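Side-chain contacts in angiopoietin-related protein 6 (Homo sapiens, PDB 6Y43), which probably acts as a secreted angiopoietin-like growth factor, linked to damage-associated immune signalling, and is seen here as its fibrinogen-like globe domain: residues Ser23-Leu28 with Gly73-Glu78; Trp38-Gln41 with Gly47-Val50. All coordinates share one frame; numbering follows the deposited sequence.

In the fold
From the N terminus, the chain enters strand 24-30, turns back along strand 33-40 and turns again into strand 48-54. Interaction 2 closes the shorter loop, with five residues between Trp38-Gln41 and Gly47-Val50, and pairs the second and third strands of this antiparallel meander. The chain then runs through helix 65-70 and strand 72-73 before the turn of Gly73-Glu78 comes back to strand 24-30, where interaction 1 closes a much longer loop. The two loops nest rather than cross, interaction 2 falling wholly within the span of interaction 1. They lie about 9 Å apart, centre to centre, and they meet directly where Gly24 and Cys39 join neighbouring strands of the same sheet.

Interaction 1 (Ser23-Leu28 with Gly73-Glu78); sequences SGVYEL and GRPDGE. With EDO (1,2-ethanediol), chain C.
A type I beta turn from Arg74 to Gly77 brings Pro75, its second residue, against Val25 on strand 24-30. The valine touches it with both branches. CG1, anti to the backbone N (chi1 -179°), meets the proline ring obliquely, Val25 CG1 lying 4.1 Å from Pro75 CG; CG2 points at the turn backbone, with Val25 CG2 4.2 Å from Asp76 N. This is a light apolar contact at the surface, burying 100 Å² in all, and backbone bonds within Gly73-Glu78 hold the turn. Gly77 N donates to Arg74 O at 3.0 Å, and Arg74 N reaches Glu78 O at 3.2 Å. The Arg74 guanidinium folds back over its neighbour: NH1 bonds to Gly73 O at 2.8 Å, sitting well above the carbonyl plane, with a bent N-H...O angle of 136°. Beside Asp76, an ethanediol, probably from the crystallisation liquor, gives its O1 hydroxyl to Asp76 O at 2.8 Å and also bonds to Gln55. Arg53 donates to Gly77 O, while the Glu78 carboxylate accepts backbone N-H groups of Gln55, Asp56, Gly57 and Val59. The result is a proline-containing type I beta turn touching Val25 on strand 24-30 of the fibrinogen C-terminal globular domain.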
ATOM      1  N   SER A  23       7.220  15.713  -6.394  1.00 10.95           N
ATOM      2  CA  SER A  23       7.276  14.344  -5.919  1.00 10.72           C
ATOM      3  C   SER A  23       8.707  13.823  -5.988  1.00  9.10           C
ATOM      4  O   SER A  23       9.524  14.272  -6.791  1.00 10.42           O
ATOM      5  CB  SER A  23       6.322  13.484  -6.744  1.00 12.12           C
ATOM      6  OG  SER A  23       5.003  14.012  -6.628  1.00 10.40           O
ATOM      7  N   GLY A  24       9.009  12.890  -5.106  1.00  9.50           N
ATOM      8  CA  GLY A  24      10.323  12.291  -5.046  1.00  8.11           C
ATOM      9  C   GLY A  24      10.531  11.666  -3.684  1.00  7.08           C
ATOM     10  O   GLY A  24       9.586  11.444  -2.938  1.00  9.06           O
ATOM     11  N   VAL A  25      11.799  11.380  -3.386  1.00  6.41           N
ATOM     12  CA  VAL A  25      12.166  10.720  -2.135  1.00  7.27           C
ATOM     13  C   VAL A  25      12.387  11.757  -1.036  1.00  9.05           C
ATOM     14  O   VAL A  25      13.154  12.727  -1.208  1.00  9.75           O
ATOM     15  CB  VAL A  25      13.407   9.831  -2.328  1.00  8.06           C
ATOM     16  CG1 VAL A  25      13.771   9.118  -1.016  1.00  6.95           C
ATOM     17  CG2 VAL A  25      13.180   8.835  -3.413  1.00  8.29           C
ATOM     18  N   TYR A  26      11.696  11.567   0.090  1.00  8.19           N
ATOM     19  CA  TYR A  26      11.816  12.416   1.263  1.00  8.42           C
ATOM     20  C   TYR A  26      12.195  11.571   2.467  1.00  9.48           C
ATOM     21  O   TYR A  26      11.913  10.370   2.521  1.00 10.74           O
ATOM     22  CB  TYR A  26      10.510  13.158   1.573  1.00  9.76           C
ATOM     23  CG  TYR A  26      10.104  14.219   0.588  1.00 10.58           C
ATOM     24  CD1 TYR A  26       9.732  13.899  -0.711  1.00  8.66           C
ATOM     25  CD2 TYR A  26      10.057  15.553   0.961  1.00 11.64           C
ATOM     26  CE1 TYR A  26       9.343  14.884  -1.609  1.00  8.95           C
ATOM     27  CE2 TYR A  26       9.670  16.537   0.055  1.00 12.09           C
ATOM     28  CZ  TYR A  26       9.320  16.197  -1.218  1.00 10.56           C
ATOM     29  OH  TYR A  26       8.927  17.183  -2.101  1.00 13.31           O
ATOM     30  N   GLU A  27      12.829  12.220   3.441  1.00  9.97           N
ATOM     31  CA  GLU A  27      13.196  11.601   4.709  1.00 10.43           C
ATOM     32  C   GLU A  27      12.100  11.857   5.739  1.00 11.34           C
ATOM     33  O   GLU A  27      11.798  13.017   6.049  1.00 11.44           O
ATOM     34  CB  GLU A  27      14.511  12.167   5.229  1.00 13.84           C
ATOM     35  CG  GLU A  27      15.749  11.773   4.482  1.00 15.76           C
ATOM     36  CD  GLU A  27      16.942  12.473   5.108  1.00 20.84           C
ATOM     37  OE1 GLU A  27      16.920  13.725   5.162  1.00 18.04           O
ATOM     38  OE2 GLU A  27      17.844  11.783   5.634  1.00 24.68           O
ATOM     39  N   LEU A  28      11.532  10.781   6.281  1.00 11.68           N
ATOM     40  CA  LEU A  28      10.546  10.856   7.350  1.00 12.40           C
ATOM     41  C   LEU A  28      11.112  10.305   8.649  1.00 11.39           C
ATOM     42  O   LEU A  28      11.795   9.285   8.647  1.00 13.98           O
ATOM     43  CB  LEU A  28       9.294  10.063   6.989  1.00 15.37           C
ATOM     44  CG  LEU A  28       8.549  10.378   5.708  1.00 15.73           C
ATOM     45  CD1 LEU A  28       7.178   9.684   5.798  1.00 16.94           C
ATOM     46  CD2 LEU A  28       8.433  11.879   5.529  1.00 17.61           C
ATOM     47  N   GLY A  73      12.416  -3.402  -0.771  1.00  9.47           N
ATOM     48  CA  GLY A  73      12.424  -2.581  -1.960  1.00 10.73           C
ATOM     49  C   GLY A  73      13.093  -1.246  -1.682  1.00 11.03           C
ATOM     50  O   GLY A  73      13.687  -1.026  -0.620  1.00 13.01           O
ATOM     51  N   ARG A  74      13.001  -0.338  -2.651  1.00 10.13           N
ATOM     52  CA  ARG A  74      13.647   0.960  -2.479  1.00 13.50           C
ATOM     53  C   ARG A  74      12.698   2.057  -2.922  1.00 10.51           C
ATOM     54  O   ARG A  74      11.871   1.864  -3.827  1.00  9.94           O
ATOM     55  CB  ARG A  74      14.982   1.090  -3.227  1.00 15.47           C
ATOM     56  CG  ARG A  74      16.067   0.165  -2.682  1.00 18.78           C
ATOM     57  CD  ARG A  74      16.579   0.426  -1.254  1.00 24.97           C
ATOM     58  NE  ARG A  74      17.579  -0.606  -0.986  1.00 33.47           N
ATOM     59  CZ  ARG A  74      17.373  -1.692  -0.248  1.00 38.76           C
ATOM     60  NH1 ARG A  74      16.216  -1.860   0.391  1.00 35.82           N
ATOM     61  NH2 ARG A  74      18.373  -2.577  -0.095  1.00 40.95           N
ATOM     62  N   PRO A  75      12.743   3.201  -2.245  1.00 10.57           N
ATOM     63  CA  PRO A  75      11.677   4.200  -2.407  1.00 10.29           C
ATOM     64  C   PRO A  75      11.669   4.901  -3.750  1.00  9.74           C
ATOM     65  O   PRO A  75      10.672   5.574  -4.054  1.00 11.55           O
ATOM     66  CB  PRO A  75      11.954   5.198  -1.274  1.00 11.87           C
ATOM     67  CG  PRO A  75      13.412   5.055  -0.997  1.00 14.00           C
ATOM     68  CD  PRO A  75      13.735   3.595  -1.227  1.00 13.08           C
ATOM     69  N   ASP A  76      12.727   4.787  -4.554  1.00  9.70           N
ATOM     70  CA  ASP A  76      12.690   5.341  -5.903  1.00 11.98           C
ATOM     71  C   ASP A  76      11.926   4.451  -6.868  1.00  9.97           C
ATOM     72  O   ASP A  76      11.691   4.856  -8.019  1.00 12.73           O
ATOM     73  CB  ASP A  76      14.110   5.589  -6.427  1.00 11.33           C
ATOM     74  CG  ASP A  76      14.956   4.314  -6.534  1.00 16.30           C
ATOM     75  OD1 ASP A  76      14.954   3.466  -5.615  1.00 17.80           O
ATOM     76  OD2 ASP A  76      15.679   4.165  -7.537  1.00 26.04           O
ATOM     77  N   GLY A  77      11.474   3.277  -6.431  1.00 11.30           N
ATOM     78  CA  GLY A  77      10.903   2.288  -7.332  1.00 10.11           C
ATOM     79  C   GLY A  77       9.802   1.500  -6.656  1.00  9.98           C
ATOM     80  O   GLY A  77       8.956   2.076  -5.960  1.00  9.57           O
ATOM     81  N   GLU A  78       9.796   0.195  -6.868  1.00  8.08           N
ATOM     82  CA  GLU A  78       8.829  -0.669  -6.200  1.00  9.39           C
ATOM     83  C   GLU A  78       9.257  -0.871  -4.760  1.00  8.89           C
ATOM     84  O   GLU A  78      10.446  -1.078  -4.472  1.00  9.19           O
ATOM     85  CB  GLU A  78       8.735  -2.011  -6.909  1.00  8.67           C
ATOM     86  CG  GLU A  78       8.112  -1.944  -8.274  1.00  9.05           C
ATOM     87  CD  GLU A  78       7.734  -3.338  -8.768  1.00 11.42           C
ATOM     88  OE1 GLU A  78       8.401  -4.312  -8.354  1.00 12.60           O
ATOM     89  OE2 GLU A  78       6.773  -3.453  -9.550  1.00 10.27           O
TER
HETATM   90  C1  EDO C 502       8.980   6.432  -9.230  1.00 21.04           C
HETATM   91  O1  EDO C 502       9.686   5.353  -9.863  1.00 21.57           O
HETATM   92  C2  EDO C 502       7.671   6.692  -9.959  1.00 25.40           C
HETATM   93  O2  EDO C 502       6.813   5.581  -9.690  1.00 26.35           O

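Interaction 2 (Trp38-Gln41 with Gly47-Val50); sequences WCEQ and GWTV
The side chains of Trp38 and Val50 run alongside each other in the same direction, closely packed at one end of this antiparallel strand pair. Val50 N donates to Trp38 O at 2.9 Å in a nearly straight bond (165°), and Val50 CG2 presses on the same oxygen at 3.4 Å. Further out the fit relaxes: Val50 CG2 reaches Trp38 CD1 at 3.9 Å, and the indole, with CG anti to the backbone N of Trp38 (chi1 -170°), leads away from Val50 to a partly exposed position where Arg53 makes a cation-pi contact with it. Glu40 and Trp48 share this face as a hydrogen-bonded pair, Glu40 N to Trp48 O at 2.9 Å and Trp48 N to Glu40 O at 3.2 Å. Gly47 and Trp48 together face Glu40 in a G1 beta bulge, the glycine taking the positive phi of the first position. Gln41, bent at chi2, swings its amide back so that OE1 accepts Gly47 N at 2.8 Å, nearly end-on to the C=O. With an alanine in its place, the Gly47 N-H would probably lose that acceptor and the bulge be less firmly held. On the other face Cys39 and Thr49 form a non-hydrogen-bonded pair; Cys39 CA meets Trp48 O at 3.3 Å, while its sulfur is committed to the disulfide with Cys12. The carboxylate of partly exposed Glu40 turns from the pairing to accept Gln42 and Leu43 N.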
ATOM      1  N   TRP A  38       8.870   7.670  -0.819  1.00  7.85           N
ATOM      2  CA  TRP A  38       8.388   8.505  -1.913  1.00  8.45           C
ATOM      3  C   TRP A  38       7.159   9.289  -1.457  1.00  9.42           C
ATOM      4  O   TRP A  38       6.225   8.709  -0.883  1.00  8.72           O
ATOM      5  CB  TRP A  38       8.037   7.660  -3.139  1.00  9.00           C
ATOM      6  CG  TRP A  38       7.776   8.473  -4.369  1.00  8.49           C
ATOM      7  CD1 TRP A  38       6.588   9.070  -4.739  1.00  9.60           C
ATOM      8  CD2 TRP A  38       8.720   8.802  -5.391  1.00  9.25           C
ATOM      9  NE1 TRP A  38       6.750   9.732  -5.930  1.00 11.66           N
ATOM     10  CE2 TRP A  38       8.038   9.574  -6.363  1.00 13.15           C
ATOM     11  CE3 TRP A  38      10.068   8.493  -5.595  1.00  9.54           C
ATOM     12  CZ2 TRP A  38       8.673  10.077  -7.504  1.00 11.23           C
ATOM     13  CZ3 TRP A  38      10.693   8.986  -6.744  1.00 11.54           C
ATOM     14  CH2 TRP A  38       9.994   9.762  -7.672  1.00  9.96           C
ATOM     15  N   CYS A  39       7.164  10.598  -1.710  1.00  8.73           N
ATOM     16  CA  CYS A  39       6.029  11.482  -1.464  1.00  8.87           C
ATOM     17  C   CYS A  39       5.416  11.869  -2.799  1.00 11.65           C
ATOM     18  O   CYS A  39       6.126  12.374  -3.679  1.00 10.10           O
ATOM     19  CB  CYS A  39       6.440  12.781  -0.758  1.00 10.94           C
ATOM     20  SG  CYS A  39       7.107  12.698   0.885  1.00 11.17           S
ATOM     21  N   GLU A  40       4.109  11.624  -2.948  1.00 11.18           N
ATOM     22  CA  GLU A  40       3.319  12.129  -4.070  1.00  8.94           C
ATOM     23  C   GLU A  40       2.820  13.518  -3.668  1.00  9.73           C
ATOM     24  O   GLU A  40       1.967  13.656  -2.784  1.00 10.14           O
ATOM     25  CB  GLU A  40       2.170  11.175  -4.401  1.00 11.84           C
ATOM     26  CG  GLU A  40       1.141  11.785  -5.333  1.00 11.52           C
ATOM     27  CD  GLU A  40       1.751  12.208  -6.636  1.00 16.78           C
ATOM     28  OE1 GLU A  40       2.348  11.355  -7.326  1.00 16.68           O
ATOM     29  OE2 GLU A  40       1.609  13.396  -6.976  1.00 16.47           O
ATOM     30  N   GLN A  41       3.380  14.554  -4.281  1.00 12.62           N
ATOM     31  CA  GLN A  41       3.112  15.913  -3.835  1.00 13.27           C
ATOM     32  C   GLN A  41       2.169  16.700  -4.736  1.00 16.22           C
ATOM     33  O   GLN A  41       1.956  17.886  -4.481  1.00 16.62           O
ATOM     34  CB  GLN A  41       4.422  16.700  -3.704  1.00 10.74           C
ATOM     35  CG  GLN A  41       5.394  16.098  -2.717  1.00 11.34           C
ATOM     36  CD  GLN A  41       4.913  16.143  -1.285  1.00 12.21           C
ATOM     37  OE1 GLN A  41       3.776  15.798  -0.977  1.00 16.06           O
ATOM     38  NE2 GLN A  41       5.799  16.537  -0.383  1.00 15.24           N
ATOM     39  N   GLY A  47       1.025  15.653  -0.470  1.00 11.91           N
ATOM     40  CA  GLY A  47       1.242  15.271   0.904  1.00 11.82           C
ATOM     41  C   GLY A  47       1.023  13.801   1.197  1.00  9.90           C
ATOM     42  O   GLY A  47       0.802  13.444   2.357  1.00 11.78           O
ATOM     43  N   TRP A  48       1.108  12.946   0.190  1.00 11.06           N
ATOM     44  CA  TRP A  48       0.816  11.525   0.323  1.00  9.65           C
ATOM     45  C   TRP A  48       2.116  10.749   0.493  1.00  9.99           C
ATOM     46  O   TRP A  48       3.013  10.846  -0.353  1.00 10.70           O
ATOM     47  CB  TRP A  48       0.068  11.002  -0.903  1.00 10.00           C
ATOM     48  CG  TRP A  48      -1.276  11.589  -1.093  1.00  9.36           C
ATOM     49  CD1 TRP A  48      -1.627  12.580  -1.959  1.00 13.51           C
ATOM     50  CD2 TRP A  48      -2.481  11.196  -0.420  1.00 10.07           C
ATOM     51  NE1 TRP A  48      -2.976  12.841  -1.865  1.00 14.22           N
ATOM     52  CE2 TRP A  48      -3.528  12.001  -0.933  1.00 12.84           C
ATOM     53  CE3 TRP A  48      -2.775  10.239   0.554  1.00 10.38           C
ATOM     54  CZ2 TRP A  48      -4.838  11.892  -0.485  1.00 16.37           C
ATOM     55  CZ3 TRP A  48      -4.089  10.133   0.997  1.00 13.11           C
ATOM     56  CH2 TRP A  48      -5.096  10.957   0.470  1.00 13.62           C
ATOM     57  N   THR A  49       2.205   9.980   1.578  1.00  9.73           N
ATOM     58  CA  THR A  49       3.322   9.068   1.805  1.00 10.22           C
ATOM     59  C   THR A  49       3.026   7.739   1.122  1.00  8.28           C
ATOM     60  O   THR A  49       2.050   7.070   1.469  1.00  9.08           O
ATOM     61  CB  THR A  49       3.540   8.845   3.300  1.00 10.04           C
ATOM     62  OG1 THR A  49       3.762  10.105   3.933  1.00 11.31           O
ATOM     63  CG2 THR A  49       4.704   7.882   3.562  1.00  8.95           C
ATOM     64  N   VAL A  50       3.862   7.358   0.155  1.00  9.57           N
ATOM     65  CA  VAL A  50       3.691   6.052  -0.469  1.00  7.75           C
ATOM     66  C   VAL A  50       4.144   4.975   0.510  1.00  7.94           C
ATOM     67  O   VAL A  50       5.276   5.009   1.003  1.00  9.05           O
ATOM     68  CB  VAL A  50       4.479   5.980  -1.784  1.00  9.18           C
ATOM     69  CG1 VAL A  50       4.444   4.563  -2.357  1.00 10.16           C
ATOM     70  CG2 VAL A  50       3.925   6.985  -2.781  1.00 10.51           C
TER